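PDB 5AH0: lipase from Pelosinus fermentans, which probably hydrolyses ester bonds as a zinc-containing lipase of the alpha/beta-hydrolase family, acting also on the polyester poly(butylene adipate-co-terephthalate). Local coordinates for residues I108-H113 against T122-L127; L277-Y282 against Y288-F293; S296-E301 against S310-D315. All blocks are in the same frame, centred on the assembly; numbering follows the deposited sequence.

Contact 1: I108-H113 against T122-L127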
loop_
_atom_site.group_PDB
_atom_site.type_symbol
_atom_site.label_atom_id
_atom_site.label_comp_id
_atom_site.label_asym_id
_atom_site.label_seq_id
_atom_site.Cartn_x
_atom_site.Cartn_y
_atom_site.Cartn_z
ATOM N N ILE A 108 9.961 5.762 13.272
ATOM C CA ILE A 108 10.067 4.578 12.407
ATOM C C ILE A 108 10.365 4.976 10.978
ATOM O O ILE A 108 10.157 6.132 10.599
ATOM C CB ILE A 108 8.780 3.746 12.382
ATOM C CG1 ILE A 108 7.631 4.578 11.814
ATOM C CG2 ILE A 108 8.434 3.209 13.754
ATOM C CD1 ILE A 108 6.325 3.842 11.779
ATOM N N HIS A 109 10.857 4.016 10.193
ATOM C CA HIS A 109 10.908 4.135 8.734
ATOM C C HIS A 109 9.739 3.379 8.128
ATOM O O HIS A 109 9.568 2.190 8.402
ATOM C CB HIS A 109 12.192 3.550 8.150
ATOM C CG HIS A 109 13.449 4.112 8.727
ATOM N ND1 HIS A 109 13.896 5.384 8.441
ATOM C CD2 HIS A 109 14.379 3.558 9.542
ATOM C CE1 HIS A 109 15.037 5.596 9.072
ATOM N NE2 HIS A 109 15.352 4.505 9.746
ATOM N N LEU A 110 8.958 4.038 7.282
ATOM C CA LEU A 110 7.899 3.336 6.569
ATOM C C LEU A 110 8.384 2.908 5.190
ATOM O O LEU A 110 8.799 3.736 4.377
ATOM C CB LEU A 110 6.640 4.202 6.469
ATOM C CG LEU A 110 5.956 4.262 7.833
ATOM C CD1 LEU A 110 4.972 5.430 7.966
ATOM C CD2 LEU A 110 5.286 2.915 8.135
ATOM N N VAL A 111 8.363 1.602 4.948
ATOM C CA VAL A 111 8.668 1.058 3.629
ATOM C C VAL A 111 7.397 0.429 3.084
ATOM O O VAL A 111 6.816 -0.480 3.697
ATOM C CB VAL A 111 9.814 0.013 3.669
ATOM C CG1 VAL A 111 10.033 -0.586 2.310
ATOM C CG2 VAL A 111 11.114 0.647 4.198
ATOM N N ALA A 112 6.956 0.942 1.944
ATOM C CA ALA A 112 5.669 0.579 1.400
ATOM C C ALA A 112 5.784 0.169 -0.056
ATOM O O ALA A 112 6.617 0.683 -0.797
ATOM C CB ALA A 112 4.700 1.727 1.538
ATOM N N HIS A 113 4.916 -0.753 -0.443
ATOM C CA HIS A 113 4.820 -1.236 -1.802
ATOM C C HIS A 113 3.429 -0.928 -2.313
ATOM O O HIS A 113 2.451 -1.014 -1.567
ATOM C CB HIS A 113 5.096 -2.741 -1.848
ATOM C CG HIS A 113 4.909 -3.362 -3.198
ATOM N ND1 HIS A 113 3.877 -4.232 -3.478
ATOM C CD2 HIS A 113 5.642 -3.278 -4.332
ATOM C CE1 HIS A 113 3.976 -4.650 -4.728
ATOM N NE2 HIS A 113 5.032 -4.076 -5.274
ATOM N N THR A 122 -0.561 9.190 3.761
ATOM C CA THR A 122 -1.767 9.607 4.452
ATOM C C THR A 122 -1.576 9.505 5.957
ATOM O O THR A 122 -1.979 10.401 6.710
ATOM C CB THR A 122 -2.966 8.761 4.008
ATOM O OG1 THR A 122 -3.103 8.861 2.583
ATOM C CG2 THR A 122 -4.245 9.227 4.677
ATOM N N LEU A 123 -0.949 8.420 6.395
ATOM C CA LEU A 123 -0.653 8.245 7.806
ATOM C C LEU A 123 0.129 9.428 8.365
ATOM O O LEU A 123 -0.223 9.950 9.417
ATOM C CB LEU A 123 0.120 6.951 8.044
ATOM C CG LEU A 123 0.594 6.784 9.484
ATOM C CD1 LEU A 123 -0.599 6.617 10.409
ATOM C CD2 LEU A 123 1.546 5.602 9.602
ATOM N N VAL A 124 1.188 9.849 7.672
ATOM C CA VAL A 124 2.040 10.913 8.213
ATOM C C VAL A 124 1.312 12.256 8.172
ATOM O O VAL A 124 1.562 13.132 9.012
ATOM C CB VAL A 124 3.401 11.032 7.468
ATOM C CG1 VAL A 124 4.172 9.710 7.524
ATOM C CG2 VAL A 124 3.206 11.491 6.035
ATOM N N GLN A 125 0.394 12.403 7.218
ATOM C CA GLN A 125 -0.413 13.618 7.131
ATOM C C GLN A 125 -1.296 13.749 8.368
ATOM O O GLN A 125 -1.467 14.840 8.910
ATOM C CB GLN A 125 -1.268 13.630 5.867
ATOM C CG GLN A 125 -1.911 14.986 5.604
ATOM C CD GLN A 125 -0.917 16.034 5.130
ATOM O OE1 GLN A 125 0.066 15.721 4.453
ATOM N NE2 GLN A 125 -1.142 17.281 5.525
ATOM N N LEU A 126 -1.850 12.625 8.806
ATOM C CA LEU A 126 -2.701 12.582 9.982
ATOM C C LEU A 126 -1.868 12.699 11.259
ATOM O O LEU A 126 -2.285 13.352 12.224
ATOM C CB LEU A 126 -3.520 11.293 9.984
ATOM C CG LEU A 126 -4.607 11.308 8.903
ATOM C CD1 LEU A 126 -5.415 10.016 8.889
ATOM C CD2 LEU A 126 -5.516 12.518 9.085
ATOM N N LEU A 127 -0.685 12.089 11.254
ATOM C CA LEU A 127 0.235 12.203 12.384
ATOM C C LEU A 127 0.570 13.653 12.694
ATOM O O LEU A 127 0.475 14.106 13.843
ATOM C CB LEU A 127 1.531 11.438 12.113
ATOM C CG LEU A 127 1.409 9.926 12.148
ATOM C CD1 LEU A 127 2.766 9.296 11.951
ATOM C CD2 LEU A 127 0.814 9.510 13.484
#
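Leu110 on strand 108-113 packs against Leu123 and Val124 on helix 116-129. This is the strand-turn-helix unit of the alpha/beta-hydrolase fold. The strand lies inside the parallel sheet. The sharp turn after it carries the sequence Ala-His-Ser-Met-Gly, which matches the lipase pentapeptide with serine at its centre, and is probably the nucleophile elbow. The helix then folds back over the sheet.

The close part of the contact is small and wholly apolar. One methyl of Leu110 does the touching. CD1 of Leu110 lies 3.8 Å from CD2 of Leu123. The two side chains cross at about a right angle and meet through one branch of each. The CB of Leu110 points toward the helix, and with CG anti to the carbonyl carbon (chi1 -74°) CD1 reaches Leu123. Leu123 holds CG opposite its backbone N (chi1 174°) and sends CD2 to meet it.

Packing is looser around this pair. Ile108 is two residues earlier and on the same face of the strand, but Ile108 CD1 stays 5.5 Å from Leu123 CD2. Leu127 also turns toward the strand, and Leu127 CD1 stays 6.0 Å from Leu110 CD1. The backbones are well separated, with CA of Leu110 and CA of Val124 9.7 Å apart. No hydrogen bond crosses between the two segments.

All three touching residues are buried, and other elements close round them. Val153 of strand 153-159 touches Leu110, Val124 and Leu127. Val7 and Val9 of strand 6-9 also touch Leu110, while Leu61 of helix 54-66 packs on Leu123. Val124 adds the second, lighter touch to the pair: its CG1 stands 4.4 Å from Leu110 CD1, the same methyl that meets Leu123.

Contact 2: L277-Y282 against Y288-F293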
loop_
_atom_site.group_PDB
_atom_site.type_symbol
_atom_site.label_atom_id
_atom_site.label_comp_id
_atom_site.label_asym_id
_atom_site.label_seq_id
_atom_site.Cartn_x
_atom_site.Cartn_y
_atom_site.Cartn_z
ATOM N N LEU A 277 3.388 -16.034 -10.005
ATOM C CA LEU A 277 1.940 -16.121 -9.888
ATOM C C LEU A 277 1.295 -16.372 -11.252
ATOM O O LEU A 277 1.497 -15.608 -12.192
ATOM C CB LEU A 277 1.373 -14.841 -9.281
ATOM C CG LEU A 277 1.843 -14.469 -7.873
ATOM C CD1 LEU A 277 1.196 -13.176 -7.424
ATOM C CD2 LEU A 277 1.513 -15.603 -6.885
ATOM N N PRO A 278 0.503 -17.445 -11.359
ATOM C CA PRO A 278 -0.123 -17.735 -12.646
ATOM C C PRO A 278 -1.484 -17.078 -12.795
ATOM O O PRO A 278 -2.153 -16.776 -11.802
ATOM C CB PRO A 278 -0.270 -19.251 -12.615
ATOM C CG PRO A 278 -0.537 -19.546 -11.147
ATOM C CD PRO A 278 0.246 -18.509 -10.362
ATOM N N HIS A 279 -1.880 -16.858 -14.040
ATOM C CA HIS A 279 -3.271 -16.585 -14.341
ATOM C C HIS A 279 -4.025 -17.911 -14.487
ATOM O O HIS A 279 -3.700 -18.747 -15.339
ATOM C CB HIS A 279 -3.388 -15.750 -15.598
ATOM C CG HIS A 279 -4.717 -15.093 -15.743
ATOM N ND1 HIS A 279 -5.834 -15.775 -16.172
ATOM C CD2 HIS A 279 -5.117 -13.825 -15.500
ATOM C CE1 HIS A 279 -6.863 -14.949 -16.200
ATOM N NE2 HIS A 279 -6.457 -13.762 -15.787
ATOM N N VAL A 280 -5.007 -18.133 -13.629
ATOM C CA VAL A 280 -5.658 -19.442 -13.580
ATOM C C VAL A 280 -6.535 -19.726 -14.810
ATOM O O VAL A 280 -6.871 -20.871 -15.094
ATOM C CB VAL A 280 -6.477 -19.574 -12.282
ATOM C CG1 VAL A 280 -7.077 -20.952 -12.149
ATOM C CG2 VAL A 280 -5.577 -19.301 -11.075
ATOM N N ILE A 281 -6.869 -18.698 -15.580
ATOM C CA ILE A 281 -7.671 -18.923 -16.783
ATOM C C ILE A 281 -6.769 -19.086 -18.006
ATOM O O ILE A 281 -6.839 -20.090 -18.709
ATOM C CB ILE A 281 -8.689 -17.773 -17.040
ATOM C CG1 ILE A 281 -9.822 -17.809 -16.016
ATOM C CG2 ILE A 281 -9.296 -17.884 -18.432
ATOM C CD1 ILE A 281 -9.492 -17.192 -14.696
ATOM N N TYR A 282 -5.894 -18.119 -18.235
ATOM C CA TYR A 282 -5.096 -18.103 -19.460
ATOM C C TYR A 282 -3.834 -18.959 -19.416
ATOM O O TYR A 282 -3.208 -19.193 -20.454
ATOM C CB TYR A 282 -4.715 -16.667 -19.804
ATOM C CG TYR A 282 -5.924 -15.785 -19.948
ATOM C CD1 TYR A 282 -7.083 -16.266 -20.552
ATOM C CD2 TYR A 282 -5.912 -14.466 -19.498
ATOM C CE1 TYR A 282 -8.200 -15.469 -20.693
ATOM C CE2 TYR A 282 -7.028 -13.646 -19.649
ATOM C CZ TYR A 282 -8.168 -14.158 -20.243
ATOM O OH TYR A 282 -9.288 -13.366 -20.390
ATOM N N TYR A 288 0.031 -10.775 -17.036
ATOM C CA TYR A 288 0.112 -10.639 -18.482
ATOM C C TYR A 288 -1.067 -9.849 -19.101
ATOM O O TYR A 288 -0.846 -8.883 -19.826
ATOM C CB TYR A 288 0.238 -12.010 -19.149
ATOM C CG TYR A 288 0.205 -11.914 -20.662
ATOM C CD1 TYR A 288 1.300 -11.432 -21.372
ATOM C CD2 TYR A 288 -0.928 -12.288 -21.379
ATOM C CE1 TYR A 288 1.267 -11.326 -22.773
ATOM C CE2 TYR A 288 -0.970 -12.196 -22.771
ATOM C CZ TYR A 288 0.130 -11.718 -23.459
ATOM O OH TYR A 288 0.086 -11.616 -24.828
ATOM N N PRO A 289 -2.318 -10.251 -18.824
ATOM C CA PRO A 289 -3.383 -9.475 -19.463
ATOM C C PRO A 289 -3.505 -8.059 -18.894
ATOM O O PRO A 289 -3.887 -7.142 -19.618
ATOM C CB PRO A 289 -4.643 -10.294 -19.157
ATOM C CG PRO A 289 -4.329 -10.963 -17.859
ATOM C CD PRO A 289 -2.856 -11.301 -17.936
ATOM N N PHE A 290 -3.202 -7.881 -17.614
ATOM C CA PHE A 290 -3.336 -6.561 -17.009
ATOM C C PHE A 290 -2.283 -5.577 -17.520
ATOM O O PHE A 290 -2.611 -4.432 -17.835
ATOM C CB PHE A 290 -3.313 -6.704 -15.479
ATOM C CG PHE A 290 -4.393 -7.623 -14.984
ATOM C CD1 PHE A 290 -5.724 -7.245 -15.077
ATOM C CD2 PHE A 290 -4.095 -8.890 -14.518
ATOM C CE1 PHE A 290 -6.726 -8.096 -14.673
ATOM C CE2 PHE A 290 -5.106 -9.745 -14.112
ATOM C CZ PHE A 290 -6.414 -9.349 -14.186
ATOM N N GLY A 291 -1.038 -6.038 -17.643
ATOM C CA GLY A 291 0.013 -5.273 -18.292
ATOM C C GLY A 291 -0.358 -4.837 -19.698
ATOM O O GLY A 291 -0.103 -3.689 -20.078
ATOM N N ARG A 292 -0.950 -5.739 -20.484
ATOM C CA ARG A 292 -1.342 -5.398 -21.853
ATOM C C ARG A 292 -2.510 -4.430 -21.859
ATOM O O ARG A 292 -2.550 -3.508 -22.679
ATOM C CB ARG A 292 -1.681 -6.657 -22.664
ATOM C CG ARG A 292 -0.439 -7.468 -23.024
ATOM C CD ARG A 292 -0.696 -8.583 -24.016
ATOM N NE ARG A 292 -0.557 -8.187 -25.413
ATOM C CZ ARG A 292 -1.586 -7.997 -26.224
ATOM N NH1 ARG A 292 -2.825 -8.168 -25.765
ATOM N NH2 ARG A 292 -1.379 -7.641 -27.483
ATOM N N PHE A 293 -3.454 -4.625 -20.942
ATOM C CA PHE A 293 -4.568 -3.702 -20.859
ATOM C C PHE A 293 -4.074 -2.290 -20.557
ATOM O O PHE A 293 -4.460 -1.354 -21.234
ATOM C CB PHE A 293 -5.595 -4.118 -19.797
ATOM C CG PHE A 293 -6.680 -3.098 -19.608
ATOM C CD1 PHE A 293 -7.785 -3.078 -20.451
ATOM C CD2 PHE A 293 -6.566 -2.119 -18.629
ATOM C CE1 PHE A 293 -8.778 -2.113 -20.308
ATOM C CE2 PHE A 293 -7.560 -1.146 -18.467
ATOM C CZ PHE A 293 -8.672 -1.144 -19.309
#
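Pro289 near the start of helix 288-294 packs against His279 and Tyr282 of the preceding loop, local packing in this alpha/beta-hydrolase chain. The contact across the segments is van der Waals. CG of Pro289 lies 3.8 Å from CD2 of His279, approaching the imidazole obliquely. With CG anti to the backbone N (chi1 -163°), His279 turns its ring to Pro289. CB of Pro289 meets the edge of the Tyr282 ring, 4.1 Å from CE2. Phe290 adds a lighter touch, with CE2 near the plane of the imidazole and 4.3 Å from His279 CD2.

Rings also pack within each segment. CD2 of Tyr282 sits 3.4 Å above one face of His279, offset toward its rim. CG of Pro289 likewise lies over a face of Phe290.

Hydrogen bonds hold the loop side. His279 ND1 accepts from Ile281 N at 3.2 Å and from Tyr282 N at 3.1 Å. The second is nearly straight (171°). Both donors are tilted out of the ring plane. Together they are likely to limit the ring's rotation. Replacing His279 with an alanine would probably leave both amides without this acceptor and open a gap beside Pro289 CG.

Helix 173-190 backs the contact: Asn181 touches His279 and Ile281, and the Phe178 ring meets Phe290 edge-to-face. The loop itself comes after strand 258-265 and leads into helix 288-294.

Contact 3: S296-E301 against S310-D315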
loop_
_atom_site.group_PDB
_atom_site.type_symbol
_atom_site.label_atom_id
_atom_site.label_comp_id
_atom_site.label_asym_id
_atom_site.label_seq_id
_atom_site.Cartn_x
_atom_site.Cartn_y
_atom_site.Cartn_z
ATOM N N SER A 296 -2.311 -0.298 -23.305
ATOM C CA SER A 296 -3.074 0.067 -24.496
ATOM C C SER A 296 -4.229 1.022 -24.173
ATOM O O SER A 296 -4.979 1.426 -25.060
ATOM C CB SER A 296 -3.614 -1.185 -25.200
ATOM O OG SER A 296 -4.591 -1.844 -24.415
ATOM N N TYR A 297 -4.380 1.368 -22.901
ATOM C CA TYR A 297 -5.475 2.221 -22.473
ATOM C C TYR A 297 -5.115 3.698 -22.573
ATOM O O TYR A 297 -4.191 4.160 -21.923
ATOM C CB TYR A 297 -5.890 1.878 -21.042
ATOM C CG TYR A 297 -7.002 2.752 -20.527
ATOM C CD1 TYR A 297 -8.330 2.443 -20.784
ATOM C CD2 TYR A 297 -6.726 3.884 -19.771
ATOM C CE1 TYR A 297 -9.358 3.241 -20.318
ATOM C CE2 TYR A 297 -7.745 4.696 -19.292
ATOM C CZ TYR A 297 -9.064 4.367 -19.570
ATOM O OH TYR A 297 -10.087 5.165 -19.102
ATOM N N THR A 298 -5.847 4.433 -23.405
ATOM C CA THR A 298 -5.694 5.887 -23.470
ATOM C C THR A 298 -7.043 6.571 -23.257
ATOM O O THR A 298 -8.094 5.951 -23.385
ATOM C CB THR A 298 -5.072 6.350 -24.806
ATOM O OG1 THR A 298 -5.898 5.935 -25.899
ATOM C CG2 THR A 298 -3.676 5.762 -24.974
ATOM N N ARG A 299 -7.012 7.849 -22.910
ATOM C CA ARG A 299 -8.251 8.574 -22.671
ATOM C C ARG A 299 -8.048 10.071 -22.753
ATOM O O ARG A 299 -7.149 10.625 -22.115
ATOM C CB ARG A 299 -8.824 8.215 -21.305
ATOM C CG ARG A 299 -10.173 8.801 -21.039
ATOM C CD ARG A 299 -10.560 8.556 -19.618
ATOM N NE ARG A 299 -9.745 9.343 -18.708
ATOM C CZ ARG A 299 -9.190 8.865 -17.597
ATOM N NH1 ARG A 299 -9.351 7.587 -17.269
ATOM N NH2 ARG A 299 -8.471 9.664 -16.820
ATOM N N ASN A 300 -8.911 10.722 -23.524
ATOM C CA ASN A 300 -8.831 12.157 -23.732
ATOM C C ASN A 300 -10.184 12.778 -23.440
ATOM O O ASN A 300 -10.877 13.220 -24.353
ATOM C CB ASN A 300 -8.402 12.477 -25.164
ATOM C CG ASN A 300 -7.928 13.903 -25.324
ATOM O OD1 ASN A 300 -7.440 14.513 -24.373
ATOM N ND2 ASN A 300 -8.097 14.455 -26.523
ATOM N N GLU A 301 -10.580 12.763 -22.173
ATOM C CA GLU A 301 -11.861 13.334 -21.795
ATOM C C GLU A 301 -11.663 14.570 -20.941
ATOM O O GLU A 301 -10.698 14.682 -20.186
ATOM C CB GLU A 301 -12.715 12.303 -21.057
ATOM C CG GLU A 301 -13.048 11.098 -21.914
ATOM C CD GLU A 301 -13.661 9.955 -21.123
ATOM O OE1 GLU A 301 -14.043 10.178 -19.951
ATOM O OE2 GLU A 301 -13.742 8.831 -21.671
ATOM N N SER A 310 2.547 8.423 -22.773
ATOM C CA SER A 310 3.492 8.404 -21.666
ATOM C C SER A 310 2.971 7.583 -20.483
ATOM O O SER A 310 3.734 7.248 -19.584
ATOM C CB SER A 310 3.835 9.834 -21.230
ATOM O OG SER A 310 2.762 10.456 -20.548
ATOM N N TRP A 311 1.681 7.259 -20.486
ATOM C CA TRP A 311 1.081 6.434 -19.431
ATOM C C TRP A 311 1.113 4.937 -19.722
ATOM O O TRP A 311 0.842 4.118 -18.840
ATOM C CB TRP A 311 -0.361 6.843 -19.186
ATOM C CG TRP A 311 -0.463 8.061 -18.362
ATOM C CD1 TRP A 311 -0.239 9.344 -18.768
ATOM C CD2 TRP A 311 -0.809 8.132 -16.977
ATOM N NE1 TRP A 311 -0.428 10.205 -17.725
ATOM C CE2 TRP A 311 -0.776 9.490 -16.610
ATOM C CE3 TRP A 311 -1.141 7.178 -16.010
ATOM C CZ2 TRP A 311 -1.063 9.924 -15.312
ATOM C CZ3 TRP A 311 -1.426 7.608 -14.722
ATOM C CH2 TRP A 311 -1.385 8.970 -14.386
ATOM N N LYS A 312 1.427 4.575 -20.957
ATOM C CA LYS A 312 1.413 3.165 -21.328
ATOM C C LYS A 312 2.466 2.294 -20.621
ATOM O O LYS A 312 2.175 1.151 -20.282
ATOM C CB LYS A 312 1.556 3.030 -22.844
ATOM C CG LYS A 312 0.298 3.457 -23.613
ATOM C CD LYS A 312 0.502 3.367 -25.116
ATOM C CE LYS A 312 -0.789 3.673 -25.871
ATOM N NZ LYS A 312 -0.576 3.771 -27.351
ATOM N N PRO A 313 3.682 2.816 -20.378
ATOM C CA PRO A 313 4.585 1.866 -19.706
ATOM C C PRO A 313 4.119 1.561 -18.288
ATOM O O PRO A 313 3.677 2.468 -17.592
ATOM C CB PRO A 313 5.943 2.598 -19.699
ATOM C CG PRO A 313 5.821 3.653 -20.766
ATOM C CD PRO A 313 4.372 4.069 -20.743
ATOM N N ASN A 314 4.199 0.297 -17.881
ATOM C CA ASN A 314 3.713 -0.086 -16.569
ATOM C C ASN A 314 4.398 -1.339 -16.030
ATOM O O ASN A 314 5.227 -1.943 -16.715
ATOM C CB ASN A 314 2.202 -0.284 -16.620
ATOM C CG ASN A 314 1.795 -1.469 -17.464
ATOM O OD1 ASN A 314 1.723 -2.598 -16.976
ATOM N ND2 ASN A 314 1.528 -1.222 -18.736
ATOM N N ASP A 315 4.064 -1.722 -14.797
ATOM C CA ASP A 315 4.658 -2.910 -14.195
ATOM C C ASP A 315 3.656 -4.064 -14.130
ATOM O O ASP A 315 3.887 -5.053 -13.424
ATOM C CB ASP A 315 5.193 -2.603 -12.787
ATOM C CG ASP A 315 4.083 -2.247 -11.777
ATOM O OD1 ASP A 315 2.880 -2.287 -12.129
ATOM O OD2 ASP A 315 4.418 -1.940 -10.604
#
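Lys312 lays the end of its side chain beside Thr298. The contact joins two parts of the long loop that links helix 288-294 to strand 334-336 in this alpha/beta-hydrolase fold. The second part ends at Asp315. Its OD2 is hydrogen-bonded to His357 ND1, consistent with the acid and histidine of a lipase catalytic triad.

The lysine and threonine side chains run obliquely past each other. Beyond CG the lysine chain is extended. It reaches the 296-301 segment with CE, its last carbon. Thr298 answers with its methyl: CG2 lies 3.7 Å from Lys312 CE. Thr298 has CG2 anti to its carbonyl carbon, which puts the methyl on the lysine side. Thr298 OG1 is turned away from the lysine. Lys312 CE also passes 4.5 Å from Ser296 CA, a light touch on the backbone. The CB of Ser296 points away. Its OG is hydrogen-bonded to Arg292 O, at the end of the helix.

The contact lies on the surface, and no hydrogen bond crosses it. The ammonium group of Lys312 is held within its own part of the loop, by Asn309 OD1. The contact therefore uses the apolar length of the lysine rather than its charge.

Tyr297 lies between Ser296 and Thr298 in sequence, and its side chain is turned toward helix 167-170. There Tyr297 OH accepts from Arg299 NH1 at 3.1 Å, and the same nitrogen makes a salt bridge with Asp170. On the other segment, the backbone of Lys312 is tied down too. Asn314 ND2 gives a 2.9 Å hydrogen bond to Lys312 O, with a C=O...N angle of 164°, nearly in line with the carbonyl, and the oxygen lies close to the plane of the Asn314 amide.

How the contacts relate
Contact 1 is core. Contact 2 is partly buried, and contact 3 lies at the surface. Contact 1 joins a central strand to a helix by methyl groups alone. Contact 2 sets a helix start against a loop, with rings and a proline as the packing groups. Contact 3 joins loop to loop through the carbon part of a lysine. None has a hydrogen bond across its segments. Contacts 2 and 3 touch: Gly291 O and Asn314 ND2 are 3.2 Å apart, a probable hydrogen bond. Contact 1 stands apart, its centre about 31 Å from that of contact 2 and about 28 Å from that of contact 3. Contacts 1 and 2 lie on opposite sides of the chain's centre.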